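Local coordinates for capsular polysaccharide biosynthesis protein (Vibrio cholerae, PDB 1XPJ) that is of unknown function but probably acts as a hydrolase of the haloacid dehalogenase superfamily, with a possible role in capsular polysaccharide biosynthesis, at residues A[41-46]-A[79-84]. Sequence-based numbering, arbitrary orientation.
Sequences FEIVIS and PYDEIL
Asp-81 swings its carboxylate beside its own backbone N (chi1 -59°), which brings OD2 within 3.0 Å of Ile-43 N. The bond is nearly straight, 167° at the hydrogen, and uses the anti lone pair of OD2. A short acidic side chain suits this place: it stands in for the main-chain carbonyl that a regular parallel strand would offer. In return, Ile-43 O is gripped twice, by Asp-81 N at 2.9 Å and by Glu-82 N at 3.2 Å, two successive amides meeting one carbonyl in a bulge-like irregularity where the strand begins. Regular parallel pairing follows, Ile-45 N bonding to Glu-82 O and Leu-84 N to Ile-45 O.

Val-44 sets CG1 anti to its backbone N (chi1 176°), and that methyl meets Leu-84 CD1 at 3.7 Å, the two side chains lying at a slant to each other. Its CG2 instead lies alongside the extended Glu-82 chain, so a beta-branched residue packs against two neighbours with its two branches. On the opposite face, Ile-45 CG1 meets Tyr-80 CB at 3.8 Å. The aromatic end of Tyr-80 leads away, and its hydroxyl bonds Asp-74. Ile-83 shares the face of Ile-45 and packs on helix 66-75, part of the beta-alpha-beta crossover joining these parallel strands of the Rossmann-like core expected of this family.

On the Val-44 side of the sheet, Glu-42 OE1 and Glu-82 OE2 lie 4.6 Å apart, but one water donates to both, at 2.8 and 2.6 Å. Asn-57 of the second subunit also bonds Glu-82 OE2, and Lys-3 makes a long, weak ion pair with it. Such donors would offset the closeness of two negative charges, consistent with a carboxylate pair tolerated where the strand joins a subunit interface.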
ATOM      1  N   PHE A  41     -12.475   3.701 -21.547  1.00 20.18           N
ATOM      2  CA  PHE A  41     -11.674   2.960 -20.563  1.00 20.12           C
ATOM      3  C   PHE A  41     -10.628   3.860 -19.922  1.00 21.15           C
ATOM      4  O   PHE A  41      -9.919   4.583 -20.621  1.00 21.71           O
ATOM      5  CB  PHE A  41     -10.894   1.823 -21.228  1.00 19.21           C
ATOM      6  CG  PHE A  41     -11.707   0.610 -21.554  1.00 17.91           C
ATOM      7  CD1 PHE A  41     -11.690  -0.504 -20.711  1.00 17.18           C
ATOM      8  CD2 PHE A  41     -12.454   0.550 -22.724  1.00 15.39           C
ATOM      9  CE1 PHE A  41     -12.438  -1.654 -21.020  1.00 15.01           C
ATOM     10  CE2 PHE A  41     -13.197  -0.589 -23.042  1.00 15.24           C
ATOM     11  CZ  PHE A  41     -13.193  -1.687 -22.189  1.00 15.31           C
ATOM     12  N   GLU A  42     -10.495   3.769 -18.601  1.00 22.07           N
ATOM     13  CA  GLU A  42      -9.429   4.424 -17.869  1.00 23.05           C
ATOM     14  C   GLU A  42      -8.176   3.559 -17.931  1.00 23.64           C
ATOM     15  O   GLU A  42      -8.276   2.326 -17.861  1.00 24.08           O
ATOM     16  CB  GLU A  42      -9.840   4.619 -16.414  1.00 23.52           C
ATOM     17  CG  GLU A  42     -11.057   5.522 -16.208  1.00 25.65           C
ATOM     18  CD  GLU A  42     -11.630   5.413 -14.795  1.00 28.83           C
ATOM     19  OE1 GLU A  42     -10.831   5.436 -13.827  1.00 30.03           O
ATOM     20  OE2 GLU A  42     -12.873   5.292 -14.640  1.00 29.32           O
ATOM     21  N   ILE A  43      -7.000   4.184 -18.055  1.00 23.24           N
ATOM     22  CA  ILE A  43      -5.758   3.427 -18.190  1.00 23.21           C
ATOM     23  C   ILE A  43      -4.907   3.530 -16.914  1.00 23.46           C
ATOM     24  O   ILE A  43      -4.474   4.631 -16.532  1.00 23.75           O
ATOM     25  CB  ILE A  43      -4.927   3.938 -19.405  1.00 23.10           C
ATOM     26  CG1 ILE A  43      -5.774   4.116 -20.694  1.00 22.84           C
ATOM     27  CG2 ILE A  43      -3.639   3.105 -19.569  1.00 22.41           C
ATOM     28  CD1 ILE A  43      -6.246   2.870 -21.398  1.00 21.24           C
ATOM     29  N   VAL A  44      -4.638   2.392 -16.279  1.00 23.41           N
ATOM     30  CA  VAL A  44      -3.829   2.363 -15.056  1.00 23.05           C
ATOM     31  C   VAL A  44      -2.512   1.619 -15.317  1.00 23.41           C
ATOM     32  O   VAL A  44      -2.514   0.412 -15.565  1.00 24.27           O
ATOM     33  CB  VAL A  44      -4.594   1.688 -13.875  1.00 23.10           C
ATOM     34  CG1 VAL A  44      -3.708   1.578 -12.625  1.00 22.96           C
ATOM     35  CG2 VAL A  44      -5.910   2.432 -13.549  1.00 21.79           C
ATOM     36  N   ILE A  45      -1.397   2.333 -15.271  1.00 23.05           N
ATOM     37  CA  ILE A  45      -0.103   1.703 -15.382  1.00 23.68           C
ATOM     38  C   ILE A  45       0.261   1.181 -13.981  1.00 24.07           C
ATOM     39  O   ILE A  45       0.269   1.939 -13.014  1.00 24.58           O
ATOM     40  CB  ILE A  45       0.969   2.714 -15.907  1.00 23.92           C
ATOM     41  CG1 ILE A  45       0.450   3.556 -17.080  1.00 23.92           C
ATOM     42  CG2 ILE A  45       2.303   2.010 -16.219  1.00 24.30           C
ATOM     43  CD1 ILE A  45       0.129   2.814 -18.355  1.00 24.06           C
ATOM     44  N   SER A  46       0.533  -0.116 -13.882  1.00 23.98           N
ATOM     45  CA  SER A  46       0.805  -0.778 -12.615  1.00 24.02           C
ATOM     46  C   SER A  46       2.091  -1.531 -12.827  1.00 23.50           C
ATOM     47  O   SER A  46       2.175  -2.318 -13.759  1.00 24.57           O
ATOM     48  CB  SER A  46      -0.316  -1.771 -12.332  1.00 24.22           C
ATOM     49  OG  SER A  46      -0.472  -2.027 -10.952  1.00 26.64           O
ATOM     50  N   PRO A  79      -1.243   7.212 -23.161  1.00 25.49           N
ATOM     51  CA  PRO A  79      -2.333   7.751 -22.344  1.00 25.33           C
ATOM     52  C   PRO A  79      -2.340   6.997 -21.017  1.00 25.44           C
ATOM     53  O   PRO A  79      -2.052   5.783 -20.984  1.00 25.56           O
ATOM     54  CB  PRO A  79      -3.589   7.455 -23.177  1.00 25.53           C
ATOM     55  CG  PRO A  79      -3.223   6.314 -24.080  1.00 25.22           C
ATOM     56  CD  PRO A  79      -1.736   6.352 -24.258  1.00 25.38           C
ATOM     57  N   TYR A  80      -2.603   7.714 -19.930  1.00 24.89           N
ATOM     58  CA  TYR A  80      -2.695   7.098 -18.609  1.00 24.05           C
ATOM     59  C   TYR A  80      -3.465   8.044 -17.714  1.00 23.21           C
ATOM     60  O   TYR A  80      -3.292   9.253 -17.794  1.00 21.68           O
ATOM     61  CB  TYR A  80      -1.299   6.761 -18.017  1.00 24.47           C
ATOM     62  CG  TYR A  80      -0.412   7.968 -17.778  1.00 25.14           C
ATOM     63  CD1 TYR A  80      -0.357   8.590 -16.518  1.00 26.39           C
ATOM     64  CD2 TYR A  80       0.355   8.509 -18.820  1.00 25.48           C
ATOM     65  CE1 TYR A  80       0.459   9.739 -16.300  1.00 25.39           C
ATOM     66  CE2 TYR A  80       1.166   9.636 -18.626  1.00 25.14           C
ATOM     67  CZ  TYR A  80       1.213  10.251 -17.366  1.00 26.70           C
ATOM     68  OH  TYR A  80       2.015  11.361 -17.188  1.00 24.15           O
ATOM     69  N   ASP A  81      -4.325   7.459 -16.883  1.00 23.24           N
ATOM     70  CA  ASP A  81      -5.059   8.167 -15.843  1.00 22.75           C
ATOM     71  C   ASP A  81      -4.502   7.930 -14.451  1.00 22.46           C
ATOM     72  O   ASP A  81      -4.734   8.740 -13.568  1.00 22.34           O
ATOM     73  CB  ASP A  81      -6.513   7.748 -15.861  1.00 23.14           C
ATOM     74  CG  ASP A  81      -7.159   8.026 -17.171  1.00 23.80           C
ATOM     75  OD1 ASP A  81      -7.487   9.205 -17.425  1.00 24.08           O
ATOM     76  OD2 ASP A  81      -7.366   7.133 -18.012  1.00 24.71           O
ATOM     77  N   GLU A  82      -3.786   6.821 -14.251  1.00 22.14           N
ATOM     78  CA  GLU A  82      -3.170   6.517 -12.955  1.00 22.28           C
ATOM     79  C   GLU A  82      -1.835   5.826 -13.149  1.00 22.52           C
ATOM     80  O   GLU A  82      -1.654   5.116 -14.132  1.00 22.83           O
ATOM     81  CB  GLU A  82      -4.053   5.584 -12.116  1.00 22.54           C
ATOM     82  CG  GLU A  82      -5.296   6.211 -11.496  1.00 22.99           C
ATOM     83  CD  GLU A  82      -6.176   5.172 -10.822  1.00 24.62           C
ATOM     84  OE1 GLU A  82      -5.629   4.150 -10.328  1.00 27.66           O
ATOM     85  OE2 GLU A  82      -7.407   5.367 -10.766  1.00 21.48           O
ATOM     86  N   ILE A  83      -0.904   6.042 -12.219  1.00 22.24           N
ATOM     87  CA  ILE A  83       0.272   5.197 -12.111  1.00 22.57           C
ATOM     88  C   ILE A  83       0.345   4.599 -10.706  1.00 22.96           C
ATOM     89  O   ILE A  83       0.126   5.300  -9.718  1.00 23.14           O
ATOM     90  CB  ILE A  83       1.576   5.951 -12.421  1.00 22.58           C
ATOM     91  CG1 ILE A  83       1.462   6.747 -13.719  1.00 23.52           C
ATOM     92  CG2 ILE A  83       2.725   4.964 -12.513  1.00 22.17           C
ATOM     93  CD1 ILE A  83       2.648   7.695 -13.946  1.00 24.36           C
ATOM     94  N   LEU A  84       0.649   3.303 -10.643  1.00 22.71           N
ATOM     95  CA  LEU A  84       0.694   2.553  -9.407  1.00 22.59           C
ATOM     96  C   LEU A  84       2.022   1.805  -9.399  1.00 22.35           C
ATOM     97  O   LEU A  84       2.308   1.053 -10.320  1.00 21.73           O
ATOM     98  CB  LEU A  84      -0.475   1.556  -9.357  1.00 22.77           C
ATOM     99  CG  LEU A  84      -1.938   2.038  -9.183  1.00 23.40           C
ATOM    100  CD1 LEU A  84      -2.862   0.832  -9.062  1.00 21.27           C
ATOM    101  CD2 LEU A  84      -2.128   2.953  -7.964  1.00 21.06           C
TER
HETATM  102  O   HOH W   1      -8.607   6.726 -12.694  1.00 52.71           O